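Long-range contacts in aldehyde dehydrogenase (Staphylococcus aureus, PDB 6K0Z), which oxidises the aldehyde 4,4'-diaponeurosporen-4-al to 4,4'-diaponeurosporenoic acid in staphyloxanthin biosynthesis, probably with NAD+ as the electron acceptor: residues Gly72-Ser77 and Pro124-Phe129; Ser222-Asp227 and Tyr374-Asp379; Thr182-Pro187 and Tyr204-Glu209. The protein carries 1 engineered substitution. One frame throughout, in Å; residues are numbered along the deposited sequence.

The three contacts follow one another along the chain in the order 1, 3, 2, and none touches another. Contact 1 lies at the start of helix 126-138, just after strand 104-118; contact 3, centred about 26 Å away, packs on strands 104-118 and 214-217. Both have residues within reach of the second subunit. Contact 2 belongs to a different sheet, its centre about 39 Å from that of contact 3, across the chain's centre, and about 29 Å from that of contact 1. The predicted active-site residues relate contacts 1 and 2: the side chains of Gln126 and Glu217 are about 9 Å apart, as are those of Tyr374 and Ser251. Contact 3 lies away from this site.

Contact 1: residues Gly72-Ser77 and Pro124-Phe129; sequences GITLKS and PFQLVF
Thr74, on helix 63-89, and Gln126, where residues 124-129 lead into helix 126-138, bring their backbones together with CA atoms 6.8 Å apart. The closest side-chain approach sets one amide oxygen against two methyl groups. Gln126 OE1 lies 3.3 Å from Ile73 CG2 and 3.4 Å from Thr74 CG2, and a bend in the glutamine chain (chi2 80°) helps carry its amide there. The beta-branched residues suit this place because each offers a methyl close to the backbone. Thr74 divides its two branches between two tasks. With OG1 between the backbone N and the carbonyl carbon (chi1 72°), the hydroxyl bonds to Ile71 O in a turn where the helix is kinked, while the methyl faces Gln126. That same hydroxyl sits at the edge of the Phe125 ring, OG1 being 4.1 Å from CE2. Phe129, one turn on, backs this ring: its CD2 stands 3.5 Å above the Phe125 plane, over the centre. Ile44 and Leu40 of helix 30-46 and Ile157 and Ile161 of helix 151-164 pack round the two rings, apolar surroundings that suit phenylalanine. Hydrogen bonds also join the helices: Glu70 OE2 accepts from Gln126 N, and Ser77 OG pairs with Glu130 OE1. Helix 63-89 thus packs against the first turn of helix 126-138, the helix of a beta-loop-alpha unit that starts with strand 104-118.

Contact 2: residues Ser222-Asp227 and Tyr374-Asp379; sequences SPVIVD and YLFSED
Val224, Ile225 and Val226 pair in parallel with Tyr374, Leu375 and Phe376, the two strands running 12° apart. Four backbone bonds join them; the straightest, Phe376 N to Ile225 O at 2.7 Å, has an N-H...O angle of 167°. On one face Val224 CG2 meets the edge of the Phe376 ring in its plane, 3.6 Å from CD2, and also packs on Tyr374 CB at 3.8 Å. On the other, Leu375 CD1 reaches Ile225 CB at 3.7 Å, its CG held anti to the backbone N (chi1 161°). Past the strands, Ser377 OG donates to Asp227 OD2 at 3.1 Å, arriving from above the carboxylate plane, and accepts from Asp379 N at 2.9 Å in an ST turn. Further out, Tyr374 carries its hydroxyl to Val252 O, beside the predicted active-site Ser251. Large apolar residues suit both faces, since helix 232-244 covers Phe376 and helix 380-389 covers Leu375. The buried Asp227 OD2 is met by the hydroxyls of Ser377 and, weakly, Thr229. Asp379 OD2, 5.2 Å from it, belongs to the N-cap of helix 380-389; any repulsion between the like charges is probably softened by the helix start and the hydroxyl bonds.

Contact 3: residues Thr182-Pro187 and Tyr204-Glu209; sequences TLIHLP and YQAASE
His185 ND1 bonds to Gln181 O one turn back, which helps set the rotation of the ring that meets Ala206 and Glu209. Ala206 CB lies over one ring face, 4.0 Å from the centroid and 20° off the normal, a CH-pi contact. Glu209, extended beyond CG, brings OE1 to the ring edge in its plane, 3.8 Å from His185 NE2. That is too long for a hydrogen bond, but a protonated imidazole would probably be attracted to it. Beside it, Ile184 closes on the same methyl: its CG1 and CD1 both lie 3.6 Å from Ala206 CB. CG1 stands between the backbone N and the carbonyl carbon (chi1 60°), which turns the arm toward Ala206. The small alanine suits so close an approach, the CA atoms of His185 and Ala206 being 5.7 Å apart. His185 and Glu209 are exposed to solvent, whereas Ile184 is buried and continues to Ile118 of strand 104-118; Ala207 rests on Val214 of strand 214-217. Helices 177-184 and 197-209 thus both pack on the sheet, joined through strand 190-194, and Tyr204 of helix 197-209 meets Tyr204 of the second subunit.

Contact 1: residues Gly72-Ser77 and Pro124-Phe129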
ATOM      1  N   GLY A  72      23.329  -8.058 -13.465  1.00 57.66           N
ATOM      2  CA  GLY A  72      22.548  -8.941 -14.315  1.00 58.27           C
ATOM      3  C   GLY A  72      21.075  -8.914 -13.968  1.00 55.84           C
ATOM      4  O   GLY A  72      20.214  -8.874 -14.851  1.00 56.05           O
ATOM      5  N   ILE A  73      20.770  -8.916 -12.672  1.00 57.41           N
ATOM      6  CA  ILE A  73      19.385  -8.930 -12.214  1.00 55.69           C
ATOM      7  C   ILE A  73      18.641  -7.678 -12.680  1.00 53.81           C
ATOM      8  O   ILE A  73      17.445  -7.729 -12.994  1.00 52.24           O
ATOM      9  CB  ILE A  73      19.356  -9.078 -10.682  1.00 54.36           C
ATOM     10  CG1 ILE A  73      17.916  -9.153 -10.171  1.00 52.47           C
ATOM     11  CG2 ILE A  73      20.151  -7.945 -10.023  1.00 53.46           C
ATOM     12  CD1 ILE A  73      17.224 -10.471 -10.500  1.00 54.11           C
ATOM     13  N   THR A  74      19.328  -6.540 -12.744  1.00 52.86           N
ATOM     14  CA  THR A  74      18.645  -5.315 -13.137  1.00 51.95           C
ATOM     15  C   THR A  74      18.535  -5.198 -14.653  1.00 53.65           C
ATOM     16  O   THR A  74      17.533  -4.688 -15.162  1.00 53.07           O
ATOM     17  CB  THR A  74      19.369  -4.105 -12.550  1.00 50.98           C
ATOM     18  OG1 THR A  74      20.612  -3.903 -13.236  1.00 53.97           O
ATOM     19  CG2 THR A  74      19.647  -4.345 -11.090  1.00 49.81           C
ATOM     20  N   LEU A  75      19.547  -5.667 -15.390  1.00 51.65           N
ATOM     21  CA  LEU A  75      19.463  -5.640 -16.851  1.00 53.70           C
ATOM     22  C   LEU A  75      18.293  -6.471 -17.352  1.00 53.61           C
ATOM     23  O   LEU A  75      17.581  -6.061 -18.276  1.00 54.24           O
ATOM     24  CB  LEU A  75      20.765  -6.138 -17.470  1.00 56.94           C
ATOM     25  CG  LEU A  75      21.910  -5.135 -17.396  1.00 58.05           C
ATOM     26  CD1 LEU A  75      23.229  -5.831 -17.656  1.00 61.26           C
ATOM     27  CD2 LEU A  75      21.686  -4.016 -18.390  1.00 58.40           C
ATOM     28  N   LYS A  76      18.076  -7.642 -16.759  1.00 55.01           N
ATOM     29  CA  LYS A  76      16.914  -8.428 -17.145  1.00 55.58           C
ATOM     30  C   LYS A  76      15.634  -7.780 -16.660  1.00 53.02           C
ATOM     31  O   LYS A  76      14.590  -7.909 -17.310  1.00 54.15           O
ATOM     32  CB  LYS A  76      17.012  -9.848 -16.605  1.00 56.91           C
ATOM     33  CG  LYS A  76      16.392 -10.877 -17.540  1.00 60.31           C
ATOM     34  N   SER A  77      15.695  -7.076 -15.532  1.00 52.99           N
ATOM     35  CA  SER A  77      14.514  -6.380 -15.052  1.00 50.53           C
ATOM     36  C   SER A  77      14.132  -5.255 -15.996  1.00 50.21           C
ATOM     37  O   SER A  77      12.945  -5.008 -16.233  1.00 49.45           O
ATOM     38  CB  SER A  77      14.762  -5.840 -13.654  1.00 48.28           C
ATOM     39  OG  SER A  77      13.582  -5.243 -13.171  1.00 46.17           O
ATOM     40  N   PRO A 124      24.444  -1.870  -3.073  1.00 45.63           N
ATOM     41  CA  PRO A 124      24.300  -0.432  -3.342  1.00 44.88           C
ATOM     42  C   PRO A 124      23.725  -0.124  -4.701  1.00 45.09           C
ATOM     43  O   PRO A 124      23.044   0.895  -4.858  1.00 44.13           O
ATOM     44  CB  PRO A 124      25.735   0.099  -3.229  1.00 46.80           C
ATOM     45  CG  PRO A 124      26.551  -1.004  -2.691  1.00 48.28           C
ATOM     46  CD  PRO A 124      25.848  -2.283  -2.973  1.00 47.93           C
ATOM     47  N   PHE A 125      23.992  -0.964  -5.697  1.00 44.97           N
ATOM     48  CA  PHE A 125      23.524  -0.721  -7.054  1.00 45.39           C
ATOM     49  C   PHE A 125      22.140  -1.313  -7.274  1.00 43.67           C
ATOM     50  O   PHE A 125      21.247  -0.642  -7.799  1.00 42.45           O
ATOM     51  CB  PHE A 125      24.523  -1.306  -8.055  1.00 48.66           C
ATOM     52  CG  PHE A 125      24.299  -0.858  -9.463  1.00 49.45           C
ATOM     53  CD1 PHE A 125      24.883   0.308  -9.930  1.00 50.19           C
ATOM     54  CD2 PHE A 125      23.512  -1.604 -10.328  1.00 49.77           C
ATOM     55  CE1 PHE A 125      24.687   0.726 -11.239  1.00 50.86           C
ATOM     56  CE2 PHE A 125      23.307  -1.189 -11.639  1.00 50.98           C
ATOM     57  CZ  PHE A 125      23.895  -0.020 -12.093  1.00 51.43           C
ATOM     58  N   GLN A 126      21.967  -2.574  -6.883  1.00 45.87           N
ATOM     59  CA  GLN A 126      20.691  -3.259  -7.038  1.00 45.04           C
ATOM     60  C   GLN A 126      19.539  -2.441  -6.456  1.00 42.64           C
ATOM     61  O   GLN A 126      18.535  -2.189  -7.130  1.00 41.87           O
ATOM     62  CB  GLN A 126      20.800  -4.637  -6.380  1.00 46.11           C
ATOM     63  CG  GLN A 126      19.517  -5.201  -5.797  1.00 45.41           C
ATOM     64  CD  GLN A 126      18.627  -5.821  -6.842  1.00 46.18           C
ATOM     65  OE1 GLN A 126      18.840  -5.645  -8.045  1.00 48.22           O
ATOM     66  NE2 GLN A 126      17.610  -6.548  -6.390  1.00 45.84           N
ATOM     67  N   LEU A 127      19.683  -1.990  -5.212  1.00 42.19           N
ATOM     68  CA  LEU A 127      18.567  -1.355  -4.522  1.00 39.52           C
ATOM     69  C   LEU A 127      18.351   0.093  -4.940  1.00 38.65           C
ATOM     70  O   LEU A 127      17.338   0.683  -4.565  1.00 37.50           O
ATOM     71  CB  LEU A 127      18.758  -1.466  -3.010  1.00 38.78           C
ATOM     72  CG  LEU A 127      19.034  -2.893  -2.552  1.00 39.86           C
ATOM     73  CD1 LEU A 127      19.872  -2.913  -1.280  1.00 40.31           C
ATOM     74  CD2 LEU A 127      17.723  -3.658  -2.381  1.00 38.82           C
ATOM     75  N   VAL A 128      19.258   0.678  -5.715  1.00 40.29           N
ATOM     76  CA  VAL A 128      18.924   1.923  -6.397  1.00 39.64           C
ATOM     77  C   VAL A 128      18.076   1.647  -7.632  1.00 39.52           C
ATOM     78  O   VAL A 128      17.062   2.315  -7.858  1.00 38.41           O
ATOM     79  CB  VAL A 128      20.197   2.700  -6.766  1.00 41.33           C
ATOM     80  CG1 VAL A 128      19.839   3.906  -7.614  1.00 41.34           C
ATOM     81  CG2 VAL A 128      20.928   3.147  -5.528  1.00 41.18           C
ATOM     82  N   PHE A 129      18.458   0.656  -8.439  1.00 39.14           N
ATOM     83  CA  PHE A 129      17.939   0.545  -9.799  1.00 39.94           C
ATOM     84  C   PHE A 129      16.724  -0.355  -9.954  1.00 39.47           C
ATOM     85  O   PHE A 129      15.910  -0.103 -10.848  1.00 39.55           O
ATOM     86  CB  PHE A 129      19.043   0.076 -10.746  1.00 42.26           C
ATOM     87  CG  PHE A 129      19.995   1.167 -11.088  1.00 43.04           C
ATOM     88  CD1 PHE A 129      19.714   2.044 -12.117  1.00 43.53           C
ATOM     89  CD2 PHE A 129      21.130   1.374 -10.325  1.00 43.44           C
ATOM     90  CE1 PHE A 129      20.568   3.077 -12.407  1.00 44.49           C
ATOM     91  CE2 PHE A 129      21.990   2.410 -10.609  1.00 44.27           C
ATOM     92  CZ  PHE A 129      21.712   3.260 -11.652  1.00 44.75           C
TER

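Contact 2: residues Ser222-Asp227 and Tyr374-Asp379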
ATOM      1  N   SER A 222      16.142 -13.396  10.325  1.00 42.62           N
ATOM      2  CA  SER A 222      15.476 -14.385   9.507  1.00 42.44           C
ATOM      3  C   SER A 222      15.726 -15.780  10.042  1.00 44.45           C
ATOM      4  O   SER A 222      16.893 -16.216  10.121  1.00 46.21           O
ATOM      5  CB  SER A 222      15.932 -14.261   8.094  1.00 42.62           C
ATOM      6  OG  SER A 222      15.331 -13.114   7.519  1.00 40.96           O
ATOM      7  N   PRO A 223      14.691 -16.514  10.447  1.00 44.61           N
ATOM      8  CA  PRO A 223      14.929 -17.864  10.990  1.00 46.90           C
ATOM      9  C   PRO A 223      15.132 -18.885   9.881  1.00 48.95           C
ATOM     10  O   PRO A 223      14.767 -18.667   8.732  1.00 48.87           O
ATOM     11  CB  PRO A 223      13.640 -18.197  11.776  1.00 46.30           C
ATOM     12  CG  PRO A 223      12.613 -17.275  11.206  1.00 44.08           C
ATOM     13  CD  PRO A 223      13.287 -16.084  10.616  1.00 42.82           C
ATOM     14  N   VAL A 224      15.774 -19.980  10.237  1.00 50.12           N
ATOM     15  CA  VAL A 224      15.782 -21.163   9.399  1.00 52.30           C
ATOM     16  C   VAL A 224      15.589 -22.399  10.279  1.00 54.71           C
ATOM     17  O   VAL A 224      16.410 -22.683  11.161  1.00 56.14           O
ATOM     18  CB  VAL A 224      17.048 -21.278   8.515  1.00 54.31           C
ATOM     19  CG1 VAL A 224      18.305 -21.087   9.330  1.00 55.97           C
ATOM     20  CG2 VAL A 224      17.065 -22.593   7.750  1.00 56.66           C
ATOM     21  N   ILE A 225      14.489 -23.113  10.045  1.00 56.43           N
ATOM     22  CA  ILE A 225      14.139 -24.311  10.790  1.00 58.88           C
ATOM     23  C   ILE A 225      14.698 -25.505  10.024  1.00 62.12           C
ATOM     24  O   ILE A 225      14.269 -25.791   8.902  1.00 62.06           O
ATOM     25  CB  ILE A 225      12.622 -24.417  10.968  1.00 57.41           C
ATOM     26  CG1 ILE A 225      12.075 -23.142  11.615  1.00 54.50           C
ATOM     27  CG2 ILE A 225      12.264 -25.643  11.789  1.00 59.15           C
ATOM     28  CD1 ILE A 225      10.601 -22.920  11.384  1.00 53.08           C
ATOM     29  N   VAL A 226      15.672 -26.184  10.620  1.00 61.10           N
ATOM     30  CA  VAL A 226      16.217 -27.427  10.083  1.00 63.86           C
ATOM     31  C   VAL A 226      15.600 -28.569  10.879  1.00 65.88           C
ATOM     32  O   VAL A 226      15.899 -28.757  12.064  1.00 66.79           O
ATOM     33  CB  VAL A 226      17.748 -27.450  10.141  1.00 65.38           C
ATOM     34  CG1 VAL A 226      18.277 -28.685   9.437  1.00 68.67           C
ATOM     35  CG2 VAL A 226      18.308 -26.181   9.499  1.00 63.38           C
ATOM     36  N   ASP A 227      14.746 -29.337  10.218  1.00 68.54           N
ATOM     37  CA  ASP A 227      13.790 -30.220  10.862  1.00 70.13           C
ATOM     38  C   ASP A 227      14.310 -31.654  10.899  1.00 75.92           C
ATOM     39  O   ASP A 227      15.182 -32.043  10.117  1.00 78.04           O
ATOM     40  CB  ASP A 227      12.455 -30.126  10.119  1.00 68.36           C
ATOM     41  CG  ASP A 227      11.364 -30.953  10.743  1.00 69.95           C
ATOM     42  OD1 ASP A 227      11.011 -30.705  11.920  1.00 68.95           O
ATOM     43  OD2 ASP A 227      10.831 -31.832  10.028  1.00 72.03           O
ATOM     44  N   TYR A 374      12.876 -19.529   6.550  1.00 48.48           N
ATOM     45  CA  TYR A 374      13.356 -20.669   5.785  1.00 51.01           C
ATOM     46  C   TYR A 374      13.139 -21.949   6.581  1.00 53.60           C
ATOM     47  O   TYR A 374      13.443 -22.000   7.774  1.00 53.97           O
ATOM     48  CB  TYR A 374      14.834 -20.495   5.458  1.00 51.75           C
ATOM     49  CG  TYR A 374      15.156 -19.222   4.720  1.00 50.29           C
ATOM     50  CD1 TYR A 374      14.484 -18.880   3.553  1.00 49.57           C
ATOM     51  CD2 TYR A 374      16.132 -18.352   5.195  1.00 49.72           C
ATOM     52  CE1 TYR A 374      14.788 -17.717   2.869  1.00 47.91           C
ATOM     53  CE2 TYR A 374      16.439 -17.186   4.517  1.00 48.41           C
ATOM     54  CZ  TYR A 374      15.761 -16.876   3.357  1.00 47.32           C
ATOM     55  OH  TYR A 374      16.055 -15.729   2.671  1.00 45.73           O
ATOM     56  N   LEU A 375      12.616 -22.981   5.926  1.00 54.11           N
ATOM     57  CA  LEU A 375      12.403 -24.272   6.564  1.00 56.67           C
ATOM     58  C   LEU A 375      13.015 -25.358   5.698  1.00 60.23           C
ATOM     59  O   LEU A 375      12.706 -25.457   4.506  1.00 61.59           O
ATOM     60  CB  LEU A 375      10.914 -24.558   6.785  1.00 56.31           C
ATOM     61  CG  LEU A 375      10.551 -26.030   7.029  1.00 59.10           C
ATOM     62  CD1 LEU A 375      11.165 -26.562   8.315  1.00 60.41           C
ATOM     63  CD2 LEU A 375       9.048 -26.199   7.073  1.00 58.91           C
ATOM     64  N   PHE A 376      13.878 -26.163   6.293  1.00 59.58           N
ATOM     65  CA  PHE A 376      14.448 -27.322   5.618  1.00 62.79           C
ATOM     66  C   PHE A 376      13.821 -28.567   6.235  1.00 64.52           C
ATOM     67  O   PHE A 376      14.173 -28.967   7.348  1.00 64.69           O
ATOM     68  CB  PHE A 376      15.967 -27.311   5.719  1.00 64.99           C
ATOM     69  CG  PHE A 376      16.614 -26.372   4.745  1.00 64.82           C
ATOM     70  CD1 PHE A 376      16.837 -26.765   3.434  1.00 66.37           C
ATOM     71  CD2 PHE A 376      16.962 -25.089   5.124  1.00 61.78           C
ATOM     72  CE1 PHE A 376      17.423 -25.902   2.529  1.00 65.82           C
ATOM     73  CE2 PHE A 376      17.540 -24.221   4.216  1.00 60.84           C
ATOM     74  CZ  PHE A 376      17.774 -24.627   2.921  1.00 63.13           C
ATOM     75  N   SER A 377      12.870 -29.155   5.512  1.00 66.14           N
ATOM     76  CA  SER A 377      12.135 -30.313   5.996  1.00 68.32           C
ATOM     77  C   SER A 377      11.536 -31.056   4.815  1.00 70.20           C
ATOM     78  O   SER A 377      11.164 -30.453   3.802  1.00 68.54           O
ATOM     79  CB  SER A 377      11.020 -29.921   6.964  1.00 66.15           C
ATOM     80  OG  SER A 377      10.095 -30.988   7.117  1.00 67.92           O
ATOM     81  N   GLU A 378      11.439 -32.375   4.972  1.00 68.75           N
ATOM     82  CA  GLU A 378      10.753 -33.228   4.017  1.00 71.13           C
ATOM     83  C   GLU A 378       9.350 -33.601   4.469  1.00 70.67           C
ATOM     84  O   GLU A 378       8.648 -34.317   3.745  1.00 72.32           O
ATOM     85  CB  GLU A 378      11.562 -34.506   3.762  1.00 75.29           C
ATOM     86  CG  GLU A 378      12.885 -34.294   3.033  1.00 76.25           C
ATOM     87  CD  GLU A 378      12.711 -33.636   1.667  1.00 74.81           C
ATOM     88  OE1 GLU A 378      13.687 -33.061   1.153  1.00 74.57           O
ATOM     89  OE2 GLU A 378      11.605 -33.700   1.097  1.00 74.49           O
ATOM     90  N   ASP A 379       8.926 -33.136   5.642  1.00 71.73           N
ATOM     91  CA  ASP A 379       7.620 -33.486   6.179  1.00 72.23           C
ATOM     92  C   ASP A 379       6.592 -32.449   5.755  1.00 69.71           C
ATOM     93  O   ASP A 379       6.776 -31.252   5.992  1.00 68.21           O
ATOM     94  CB  ASP A 379       7.663 -33.587   7.700  1.00 72.49           C
ATOM     95  CG  ASP A 379       6.336 -34.016   8.275  1.00 73.49           C
ATOM     96  OD1 ASP A 379       5.581 -34.704   7.555  1.00 75.47           O
ATOM     97  OD2 ASP A 379       6.048 -33.679   9.440  1.00 72.85           O
TER

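Contact 3: residues Thr182-Pro187 and Tyr204-Glu209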
ATOM      1  N   THR A 182      16.949  16.259   4.934  1.00 37.94           N
ATOM      2  CA  THR A 182      16.377  17.288   4.072  1.00 37.48           C
ATOM      3  C   THR A 182      15.427  16.676   3.059  1.00 35.89           C
ATOM      4  O   THR A 182      14.343  17.212   2.794  1.00 35.26           O
ATOM      5  CB  THR A 182      17.480  18.040   3.339  1.00 38.90           C
ATOM      6  OG1 THR A 182      18.377  18.625   4.288  1.00 40.55           O
ATOM      7  CG2 THR A 182      16.875  19.114   2.455  1.00 39.01           C
ATOM      8  N   LEU A 183      15.819  15.543   2.488  1.00 37.80           N
ATOM      9  CA  LEU A 183      14.988  14.908   1.480  1.00 36.33           C
ATOM     10  C   LEU A 183      13.668  14.423   2.079  1.00 35.08           C
ATOM     11  O   LEU A 183      12.589  14.761   1.572  1.00 34.61           O
ATOM     12  CB  LEU A 183      15.771  13.773   0.827  1.00 36.07           C
ATOM     13  CG  LEU A 183      16.796  14.283  -0.193  1.00 37.04           C
ATOM     14  CD1 LEU A 183      17.732  13.176  -0.611  1.00 37.38           C
ATOM     15  CD2 LEU A 183      16.080  14.834  -1.403  1.00 37.14           C
ATOM     16  N   ILE A 184      13.725  13.685   3.195  1.00 34.84           N
ATOM     17  CA  ILE A 184      12.512  13.041   3.693  1.00 34.14           C
ATOM     18  C   ILE A 184      11.477  14.048   4.168  1.00 34.45           C
ATOM     19  O   ILE A 184      10.298  13.698   4.280  1.00 34.22           O
ATOM     20  CB  ILE A 184      12.818  12.040   4.820  1.00 34.11           C
ATOM     21  CG1 ILE A 184      13.496  12.737   5.993  1.00 35.54           C
ATOM     22  CG2 ILE A 184      13.660  10.893   4.299  1.00 34.05           C
ATOM     23  CD1 ILE A 184      13.817  11.811   7.141  1.00 35.51           C
ATOM     24  N   HIS A 185      11.876  15.287   4.450  1.00 33.36           N
ATOM     25  CA  HIS A 185      10.935  16.303   4.896  1.00 33.41           C
ATOM     26  C   HIS A 185      10.401  17.140   3.745  1.00 33.45           C
ATOM     27  O   HIS A 185       9.520  17.975   3.962  1.00 33.73           O
ATOM     28  CB  HIS A 185      11.582  17.195   5.960  1.00 34.82           C
ATOM     29  CG  HIS A 185      11.764  16.509   7.280  1.00 35.12           C
ATOM     30  ND1 HIS A 185      12.965  15.965   7.679  1.00 35.60           N
ATOM     31  CD2 HIS A 185      10.887  16.256   8.283  1.00 35.21           C
ATOM     32  CE1 HIS A 185      12.827  15.421   8.877  1.00 35.73           C
ATOM     33  NE2 HIS A 185      11.573  15.580   9.264  1.00 35.56           N
ATOM     34  N   LEU A 186      10.898  16.920   2.529  1.00 34.73           N
ATOM     35  CA  LEU A 186      10.316  17.509   1.336  1.00 34.63           C
ATOM     36  C   LEU A 186       9.028  16.785   0.962  1.00 33.49           C
ATOM     37  O   LEU A 186       8.838  15.615   1.300  1.00 32.14           O
ATOM     38  CB  LEU A 186      11.311  17.444   0.179  1.00 34.93           C
ATOM     39  CG  LEU A 186      12.517  18.379   0.287  1.00 36.10           C
ATOM     40  CD1 LEU A 186      13.470  18.164  -0.869  1.00 36.29           C
ATOM     41  CD2 LEU A 186      12.043  19.818   0.340  1.00 37.08           C
ATOM     42  N   PRO A 187       8.070  17.494   0.232  1.00 33.94           N
ATOM     43  CA  PRO A 187       6.786  16.864  -0.122  1.00 33.41           C
ATOM     44  C   PRO A 187       6.862  16.014  -1.387  1.00 32.90           C
ATOM     45  O   PRO A 187       6.205  16.295  -2.394  1.00 33.17           O
ATOM     46  CB  PRO A 187       5.867  18.080  -0.294  1.00 34.36           C
ATOM     47  CG  PRO A 187       6.762  19.122  -0.829  1.00 35.36           C
ATOM     48  CD  PRO A 187       8.080  18.926  -0.115  1.00 35.24           C
ATOM     49  N   TYR A 204       9.556   7.012   8.024  1.00 29.24           N
ATOM     50  CA  TYR A 204       8.106   6.871   8.084  1.00 28.71           C
ATOM     51  C   TYR A 204       7.477   8.055   8.807  1.00 29.21           C
ATOM     52  O   TYR A 204       6.454   8.599   8.367  1.00 28.98           O
ATOM     53  CB  TYR A 204       7.735   5.559   8.768  1.00 35.35           C
ATOM     54  CG  TYR A 204       6.325   5.104   8.480  1.00 34.84           C
ATOM     55  CD1 TYR A 204       5.611   5.631   7.416  1.00 34.44           C
ATOM     56  CD2 TYR A 204       5.704   4.157   9.278  1.00 34.92           C
ATOM     57  CE1 TYR A 204       4.321   5.221   7.149  1.00 34.17           C
ATOM     58  CE2 TYR A 204       4.413   3.746   9.023  1.00 34.64           C
ATOM     59  CZ  TYR A 204       3.727   4.281   7.954  1.00 34.28           C
ATOM     60  OH  TYR A 204       2.447   3.883   7.684  1.00 34.20           O
ATOM     61  N   GLN A 205       8.083   8.478   9.915  1.00 32.01           N
ATOM     62  CA  GLN A 205       7.525   9.601  10.656  1.00 33.30           C
ATOM     63  C   GLN A 205       7.663  10.890   9.856  1.00 32.92           C
ATOM     64  O   GLN A 205       6.767  11.740   9.869  1.00 32.65           O
ATOM     65  CB  GLN A 205       8.202   9.713  12.026  1.00 35.66           C
ATOM     66  CG  GLN A 205       7.464  10.592  13.037  1.00 38.10           C
ATOM     67  CD  GLN A 205       7.838  12.069  12.922  1.00 40.09           C
ATOM     68  OE1 GLN A 205       8.967  12.420  12.524  1.00 41.29           O
ATOM     69  NE2 GLN A 205       6.888  12.944  13.262  1.00 40.77           N
ATOM     70  N   ALA A 206       8.767  11.038   9.123  1.00 33.25           N
ATOM     71  CA  ALA A 206       8.924  12.232   8.304  1.00 33.44           C
ATOM     72  C   ALA A 206       7.898  12.261   7.174  1.00 32.66           C
ATOM     73  O   ALA A 206       7.379  13.331   6.826  1.00 33.15           O
ATOM     74  CB  ALA A 206      10.349  12.312   7.761  1.00 33.74           C
ATOM     75  N   ALA A 207       7.572  11.096   6.602  1.00 32.63           N
ATOM     76  CA  ALA A 207       6.578  11.059   5.534  1.00 32.02           C
ATOM     77  C   ALA A 207       5.179  11.343   6.048  1.00 32.00           C
ATOM     78  O   ALA A 207       4.363  11.913   5.321  1.00 31.90           O
ATOM     79  CB  ALA A 207       6.596   9.709   4.820  1.00 31.52           C
ATOM     80  N   SER A 208       4.878  10.959   7.289  1.00 33.45           N
ATOM     81  CA  SER A 208       3.539  11.198   7.821  1.00 34.23           C
ATOM     82  C   SER A 208       3.180  12.677   7.818  1.00 35.45           C
ATOM     83  O   SER A 208       2.009  13.026   7.628  1.00 36.39           O
ATOM     84  CB  SER A 208       3.428  10.639   9.237  1.00 34.76           C
ATOM     85  OG  SER A 208       4.399  11.228  10.078  1.00 35.99           O
ATOM     86  N   GLU A 209       4.170  13.557   8.000  1.00 36.37           N
ATOM     87  CA  GLU A 209       3.889  14.985   8.135  1.00 37.75           C
ATOM     88  C   GLU A 209       3.306  15.573   6.854  1.00 37.38           C
ATOM     89  O   GLU A 209       2.476  16.490   6.911  1.00 38.77           O
ATOM     90  CB  GLU A 209       5.161  15.732   8.536  1.00 39.72           C
ATOM     91  CG  GLU A 209       5.964  15.027   9.619  1.00 40.49           C
ATOM     92  CD  GLU A 209       7.165  15.836  10.097  1.00 42.28           C
ATOM     93  OE1 GLU A 209       8.085  15.242  10.718  1.00 42.97           O
ATOM     94  OE2 GLU A 209       7.188  17.066   9.860  1.00 44.17           O
TER